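Local atomic coordinates of adenylyl-sulfate kinase 1, chloroplastic (Arabidopsis thaliana, PDB entry 3UIE), a protein that catalyses the ATP-dependent 3'-phosphorylation of adenosine 5'-phosphosulfate, giving the activated sulfate 3'-phosphoadenylyl sulfate in the chloroplast. Residues R79-K91 with L104-L118. Numbering follows the deposited sequence.
Sequences RAENIRRVGEVAK and LISPYRTDRDACRSL. With ADX (adenosine-5'-phosphosulfate), chain D.
I83 packs into the angle between the loop 104-108 and helix 109-117: its CD1 lies 3.6 Å from S106 CA, while CG2, anti to the backbone N, meets D111 O and C115 SG. Such a branched side chain suits a place with two surfaces to fill. V86 and L104 meet tip to tip, CG1 to CD1 at 3.8 Å. The helices run nearly parallel, 18° apart, and their backbones come nearest where G87 faces C115, G87 CA 3.6 Å from C115 SG; a CB there would strike the sulfur. The L118 and E88 side chains cross at about a right angle, L118 CD1 touching CD of E88, whose carboxylate pairs with R70 of the second subunit.

Polar links are few. K91, fully extended, brings NZ 3.1 Å from L118 O, in the carbonyl plane on a lone pair, and a water joins A80 O to D111 OD1.

At the other end both segments hold adenosine-5'-phosphosulfate. The R79 chain touches P107 CG and crosses Y108, whose OH bonds to D161, at about a right angle; NH1 donates to sulfate O2B, and NH2 lies 2.7 Å from adenine N1, at the guanidinium edge. N82 ND2 reaches sulfate O1B at 2.8 Å and, weakly, phosphate O1A. I105 N donates to phosphate O2A; the amide of S106, by similarity the phosphoserine residue, donates to sulfate O3B. With an alanine at R79, O2B would probably lose this charged donor and Y108 the chain crossing it. In this P-loop kinase fold, helix side chains and a loop amide thus share the sulfate's three terminal oxygens, and the apolar seam behind joins two of the elements that hold the substrate.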
loop_
_atom_site.group_PDB
_atom_site.type_symbol
_atom_site.label_atom_id
_atom_site.label_comp_id
_atom_site.label_asym_id
_atom_site.label_seq_id
_atom_site.Cartn_x
_atom_site.Cartn_y
_atom_site.Cartn_z
ATOM N N ARG A 79 -13.842 -11.789 4.387
ATOM C CA ARG A 79 -12.617 -11.975 5.165
ATOM C C ARG A 79 -11.470 -12.405 4.245
ATOM O O ARG A 79 -10.349 -11.915 4.363
ATOM C CB ARG A 79 -12.802 -13.012 6.279
ATOM C CG ARG A 79 -13.656 -12.550 7.456
ATOM C CD ARG A 79 -13.561 -13.554 8.596
ATOM N NE ARG A 79 -14.645 -13.444 9.567
ATOM C CZ ARG A 79 -14.502 -12.993 10.810
ATOM N NH1 ARG A 79 -13.313 -12.587 11.245
ATOM N NH2 ARG A 79 -15.557 -12.948 11.622
ATOM N N ALA A 80 -11.753 -13.323 3.325
ATOM C CA ALA A 80 -10.746 -13.767 2.366
ATOM C C ALA A 80 -10.252 -12.604 1.486
ATOM O O ALA A 80 -9.048 -12.453 1.247
ATOM C CB ALA A 80 -11.292 -14.905 1.505
ATOM N N GLU A 81 -11.179 -11.781 1.002
ATOM C CA GLU A 81 -10.818 -10.623 0.186
ATOM C C GLU A 81 -10.043 -9.590 1.009
ATOM O O GLU A 81 -9.080 -8.998 0.529
ATOM C CB GLU A 81 -12.068 -9.983 -0.434
ATOM C CG GLU A 81 -11.782 -8.763 -1.296
ATOM C CD GLU A 81 -10.973 -9.079 -2.542
ATOM O OE1 GLU A 81 -10.638 -10.262 -2.794
ATOM O OE2 GLU A 81 -10.674 -8.120 -3.278
ATOM N N ASN A 82 -10.466 -9.391 2.252
ATOM C CA ASN A 82 -9.765 -8.502 3.171
ATOM C C ASN A 82 -8.298 -8.924 3.299
ATOM O O ASN A 82 -7.390 -8.115 3.156
ATOM C CB ASN A 82 -10.445 -8.551 4.544
ATOM C CG ASN A 82 -9.812 -7.612 5.551
ATOM O OD1 ASN A 82 -9.588 -6.434 5.269
ATOM N ND2 ASN A 82 -9.526 -8.129 6.735
ATOM N N ILE A 83 -8.085 -10.209 3.573
ATOM C CA ILE A 83 -6.746 -10.768 3.745
ATOM C C ILE A 83 -5.972 -10.669 2.438
ATOM O O ILE A 83 -4.793 -10.302 2.417
ATOM C CB ILE A 83 -6.827 -12.260 4.186
ATOM C CG1 ILE A 83 -7.457 -12.373 5.579
ATOM C CG2 ILE A 83 -5.450 -12.926 4.117
ATOM C CD1 ILE A 83 -7.984 -13.797 5.910
ATOM N N ARG A 84 -6.632 -11.021 1.343
ATOM C CA ARG A 84 -5.982 -10.984 0.044
ATOM C C ARG A 84 -5.450 -9.586 -0.263
ATOM O O ARG A 84 -4.296 -9.431 -0.655
ATOM C CB ARG A 84 -6.945 -11.407 -1.065
ATOM C CG ARG A 84 -6.281 -11.454 -2.427
ATOM C CD ARG A 84 -7.287 -11.565 -3.563
ATOM N NE ARG A 84 -7.995 -10.313 -3.834
ATOM C CZ ARG A 84 -7.527 -9.327 -4.602
ATOM N NH1 ARG A 84 -6.329 -9.424 -5.170
ATOM N NH2 ARG A 84 -8.259 -8.234 -4.797
ATOM N N ARG A 85 -6.294 -8.571 -0.101
ATOM C CA ARG A 85 -5.877 -7.203 -0.421
ATOM C C ARG A 85 -4.761 -6.754 0.508
ATOM O O ARG A 85 -3.801 -6.123 0.070
ATOM C CB ARG A 85 -7.043 -6.217 -0.325
ATOM C CG ARG A 85 -8.127 -6.404 -1.371
ATOM C CD ARG A 85 -9.192 -5.318 -1.192
ATOM N NE ARG A 85 -10.412 -5.592 -1.939
ATOM C CZ ARG A 85 -11.533 -4.891 -1.803
ATOM N NH1 ARG A 85 -11.582 -3.873 -0.948
ATOM N NH2 ARG A 85 -12.605 -5.212 -2.513
ATOM N N VAL A 86 -4.881 -7.074 1.794
ATOM C CA VAL A 86 -3.824 -6.701 2.729
ATOM C C VAL A 86 -2.493 -7.361 2.363
ATOM O O VAL A 86 -1.446 -6.717 2.428
ATOM C CB VAL A 86 -4.199 -6.966 4.204
ATOM C CG1 VAL A 86 -2.992 -6.767 5.098
ATOM C CG2 VAL A 86 -5.322 -6.032 4.628
ATOM N N GLY A 87 -2.531 -8.631 1.964
ATOM C CA GLY A 87 -1.327 -9.316 1.493
ATOM C C GLY A 87 -0.685 -8.612 0.300
ATOM O O GLY A 87 0.536 -8.473 0.218
ATOM N N GLU A 88 -1.508 -8.178 -0.647
ATOM C CA GLU A 88 -0.993 -7.478 -1.823
ATOM C C GLU A 88 -0.393 -6.121 -1.454
ATOM O O GLU A 88 0.648 -5.722 -1.980
ATOM C CB GLU A 88 -2.083 -7.329 -2.891
ATOM C CG GLU A 88 -2.491 -8.676 -3.556
ATOM C CD GLU A 88 -1.532 -9.152 -4.658
ATOM O OE1 GLU A 88 -0.392 -8.638 -4.793
ATOM O OE2 GLU A 88 -1.926 -10.066 -5.413
ATOM N N VAL A 89 -1.043 -5.410 -0.549
ATOM C CA VAL A 89 -0.503 -4.116 -0.132
ATOM C C VAL A 89 0.787 -4.289 0.667
ATOM O O VAL A 89 1.753 -3.547 0.482
ATOM C CB VAL A 89 -1.531 -3.315 0.657
ATOM C CG1 VAL A 89 -0.886 -2.042 1.227
ATOM C CG2 VAL A 89 -2.709 -2.956 -0.266
ATOM N N ALA A 90 0.810 -5.292 1.545
ATOM C CA ALA A 90 2.017 -5.608 2.304
ATOM C C ALA A 90 3.186 -5.912 1.365
ATOM O O ALA A 90 4.324 -5.534 1.621
ATOM C CB ALA A 90 1.760 -6.787 3.231
ATOM N N LYS A 91 2.899 -6.610 0.276
ATOM C CA LYS A 91 3.919 -6.925 -0.702
ATOM C C LYS A 91 4.480 -5.652 -1.331
ATOM O O LYS A 91 5.681 -5.545 -1.560
ATOM C CB LYS A 91 3.342 -7.842 -1.780
ATOM C CG LYS A 91 4.274 -8.058 -2.948
ATOM C CD LYS A 91 3.708 -9.093 -3.879
ATOM C CE LYS A 91 4.634 -9.350 -5.047
ATOM N NZ LYS A 91 4.090 -10.423 -5.923
ATOM N N LEU A 104 -3.978 -8.480 11.546
ATOM C CA LEU A 104 -5.351 -8.797 11.175
ATOM C C LEU A 104 -5.659 -10.140 11.799
ATOM O O LEU A 104 -4.768 -10.983 11.897
ATOM C CB LEU A 104 -5.440 -8.992 9.663
ATOM C CG LEU A 104 -5.826 -7.971 8.607
ATOM C CD1 LEU A 104 -4.767 -6.892 8.457
ATOM C CD2 LEU A 104 -6.010 -8.720 7.295
ATOM N N ILE A 105 -6.909 -10.361 12.205
ATOM C CA ILE A 105 -7.290 -11.682 12.714
ATOM C C ILE A 105 -6.892 -12.760 11.712
ATOM O O ILE A 105 -6.317 -13.783 12.082
ATOM C CB ILE A 105 -8.803 -11.774 13.034
ATOM C CG1 ILE A 105 -9.161 -10.804 14.160
ATOM C CG2 ILE A 105 -9.186 -13.212 13.425
ATOM C CD1 ILE A 105 -10.654 -10.758 14.491
ATOM N N SER A 106 -7.187 -12.503 10.439
ATOM C CA SER A 106 -6.842 -13.403 9.324
ATOM C C SER A 106 -6.996 -14.879 9.681
ATOM O O SER A 106 -6.018 -15.618 9.730
ATOM C CB SER A 106 -5.435 -13.104 8.780
ATOM O OG SER A 106 -4.480 -12.967 9.819
ATOM N N PRO A 107 -8.241 -15.310 9.937
ATOM C CA PRO A 107 -8.500 -16.612 10.566
ATOM C C PRO A 107 -8.238 -17.826 9.675
ATOM O O PRO A 107 -8.022 -18.900 10.202
ATOM C CB PRO A 107 -9.992 -16.526 10.927
ATOM C CG PRO A 107 -10.556 -15.585 9.908
ATOM C CD PRO A 107 -9.479 -14.558 9.676
ATOM N N TYR A 108 -8.255 -17.656 8.357
ATOM C CA TYR A 108 -8.202 -18.789 7.439
ATOM C C TYR A 108 -6.783 -19.080 6.955
ATOM O O TYR A 108 -6.090 -18.221 6.407
ATOM C CB TYR A 108 -9.140 -18.547 6.253
ATOM C CG TYR A 108 -10.535 -18.115 6.664
ATOM C CD1 TYR A 108 -11.164 -18.668 7.779
ATOM C CD2 TYR A 108 -11.215 -17.146 5.946
ATOM C CE1 TYR A 108 -12.448 -18.263 8.150
ATOM C CE2 TYR A 108 -12.484 -16.735 6.309
ATOM C CZ TYR A 108 -13.096 -17.292 7.408
ATOM O OH TYR A 108 -14.363 -16.866 7.748
ATOM N N ARG A 109 -6.372 -20.320 7.159
ATOM C CA ARG A 109 -5.031 -20.787 6.858
ATOM C C ARG A 109 -4.730 -20.630 5.366
ATOM O O ARG A 109 -3.673 -20.135 4.975
ATOM C CB ARG A 109 -4.955 -22.265 7.290
ATOM C CG ARG A 109 -3.592 -22.893 7.365
ATOM C CD ARG A 109 -3.698 -24.312 7.979
ATOM N NE ARG A 109 -3.938 -24.256 9.414
ATOM C CZ ARG A 109 -4.880 -24.937 10.066
ATOM N NH1 ARG A 109 -5.702 -25.751 9.428
ATOM N NH2 ARG A 109 -4.995 -24.803 11.375
ATOM N N THR A 110 -5.677 -21.046 4.533
ATOM C CA THR A 110 -5.507 -20.963 3.083
ATOM C C THR A 110 -5.253 -19.527 2.630
ATOM O O THR A 110 -4.473 -19.287 1.700
ATOM C CB THR A 110 -6.731 -21.543 2.328
ATOM O OG1 THR A 110 -6.466 -21.578 0.919
ATOM C CG2 THR A 110 -7.988 -20.716 2.595
ATOM N N ASP A 111 -5.916 -18.566 3.266
ATOM C CA ASP A 111 -5.755 -17.169 2.861
ATOM C C ASP A 111 -4.438 -16.573 3.343
ATOM O O ASP A 111 -3.795 -15.838 2.604
ATOM C CB ASP A 111 -6.943 -16.324 3.309
ATOM C CG ASP A 111 -8.231 -16.775 2.679
ATOM O OD1 ASP A 111 -8.241 -16.986 1.447
ATOM O OD2 ASP A 111 -9.226 -16.939 3.409
ATOM N N ARG A 112 -4.023 -16.890 4.573
ATOM C CA ARG A 112 -2.690 -16.464 5.008
ATOM C C ARG A 112 -1.599 -17.114 4.157
ATOM O O ARG A 112 -0.604 -16.470 3.837
ATOM C CB ARG A 112 -2.430 -16.747 6.488
ATOM C CG ARG A 112 -3.393 -16.082 7.451
ATOM C CD ARG A 112 -2.855 -16.202 8.893
ATOM N NE ARG A 112 -2.546 -17.599 9.238
ATOM C CZ ARG A 112 -3.407 -18.440 9.802
ATOM N NH1 ARG A 112 -4.641 -18.036 10.110
ATOM N NH2 ARG A 112 -3.037 -19.690 10.059
ATOM N N ASP A 113 -1.765 -18.390 3.807
ATOM C CA ASP A 113 -0.759 -19.065 2.984
ATOM C C ASP A 113 -0.628 -18.426 1.607
ATOM O O ASP A 113 0.467 -18.373 1.035
ATOM C CB ASP A 113 -1.052 -20.567 2.846
ATOM C CG ASP A 113 -0.953 -21.308 4.177
ATOM O OD1 ASP A 113 -0.396 -20.756 5.161
ATOM O OD2 ASP A 113 -1.434 -22.454 4.234
ATOM N N ALA A 114 -1.738 -17.936 1.071
ATOM C CA ALA A 114 -1.693 -17.273 -0.229
ATOM C C ALA A 114 -0.925 -15.951 -0.146
ATOM O O ALA A 114 -0.214 -15.588 -1.075
ATOM C CB ALA A 114 -3.098 -17.059 -0.778
ATOM N N CYS A 115 -1.034 -15.253 0.980
ATOM C CA CYS A 115 -0.262 -14.029 1.168
ATOM C C CYS A 115 1.221 -14.357 1.205
ATOM O O CYS A 115 2.043 -13.633 0.650
ATOM C CB CYS A 115 -0.659 -13.312 2.462
ATOM S SG CYS A 115 -2.330 -12.685 2.426
ATOM N N ARG A 116 1.562 -15.450 1.882
ATOM C CA ARG A 116 2.949 -15.916 1.926
ATOM C C ARG A 116 3.502 -16.212 0.541
ATOM O O ARG A 116 4.651 -15.885 0.241
ATOM C CB ARG A 116 3.066 -17.170 2.832
ATOM C CG ARG A 116 4.431 -17.847 2.782
ATOM C CD ARG A 116 4.464 -19.131 3.653
ATOM N NE ARG A 116 4.230 -18.897 5.081
ATOM C CZ ARG A 116 5.183 -18.649 5.977
ATOM N NH1 ARG A 116 6.450 -18.555 5.596
ATOM N NH2 ARG A 116 4.860 -18.461 7.253
ATOM N N SER A 117 2.693 -16.840 -0.309
ATOM C CA SER A 117 3.153 -17.214 -1.643
ATOM C C SER A 117 3.383 -16.001 -2.555
ATOM O O SER A 117 4.061 -16.113 -3.579
ATOM C CB SER A 117 2.182 -18.190 -2.305
ATOM O OG SER A 117 0.965 -17.554 -2.647
ATOM N N LEU A 118 2.820 -14.853 -2.181
ATOM C CA LEU A 118 3.008 -13.605 -2.935
ATOM C C LEU A 118 4.438 -13.115 -2.813
ATOM O O LEU A 118 4.915 -12.348 -3.646
ATOM C CB LEU A 118 2.072 -12.505 -2.432
ATOM C CG LEU A 118 0.572 -12.656 -2.678
ATOM C CD1 LEU A 118 -0.202 -11.455 -2.101
ATOM C CD2 LEU A 118 0.305 -12.820 -4.171
HETATM S SB ADX D . -10.360 -10.439 9.472
HETATM O O1B ADX D . -11.015 -10.007 8.269
HETATM O O2B ADX D . -10.922 -11.749 9.873
HETATM O O3B ADX D . -8.907 -10.605 9.269
HETATM P PA ADX D . -9.954 -8.043 10.820
HETATM O O1A ADX D . -9.790 -7.326 9.505
HETATM O O2A ADX D . -8.653 -8.102 11.605
HETATM O O3A ADX D . -10.618 -9.477 10.605
HETATM O "O5'" ADX D . -11.029 -7.238 11.646
HETATM C "C5'" ADX D . -11.198 -7.510 13.005
HETATM C "C4'" ADX D . -11.760 -6.444 13.792
HETATM O "O4'" ADX D . -13.095 -6.198 13.363
HETATM C "C3'" ADX D . -11.818 -6.874 15.213
HETATM O "O3'" ADX D . -11.118 -5.948 15.985
HETATM C "C2'" ADX D . -13.164 -6.780 15.603
HETATM O "O2'" ADX D . -13.217 -5.722 16.501
HETATM C "C1'" ADX D . -13.972 -6.383 14.431
HETATM N N9 ADX D . -15.036 -7.313 14.162
HETATM C C8 ADX D . -16.319 -6.988 13.875
HETATM N N7 ADX D . -17.002 -8.114 13.603
HETATM C C5 ADX D . -16.151 -9.156 13.717
HETATM C C6 ADX D . -16.282 -10.550 13.564
HETATM N N6 ADX D . -17.541 -11.111 13.190
HETATM N N1 ADX D . -15.209 -11.356 13.767
HETATM C C2 ADX D . -14.021 -10.830 14.108
HETATM N N3 ADX D . -13.862 -9.495 14.262
HETATM C C4 ADX D . -14.895 -8.645 14.072
HETATM O O HOH W 1 -7.445 -14.804 0.367
#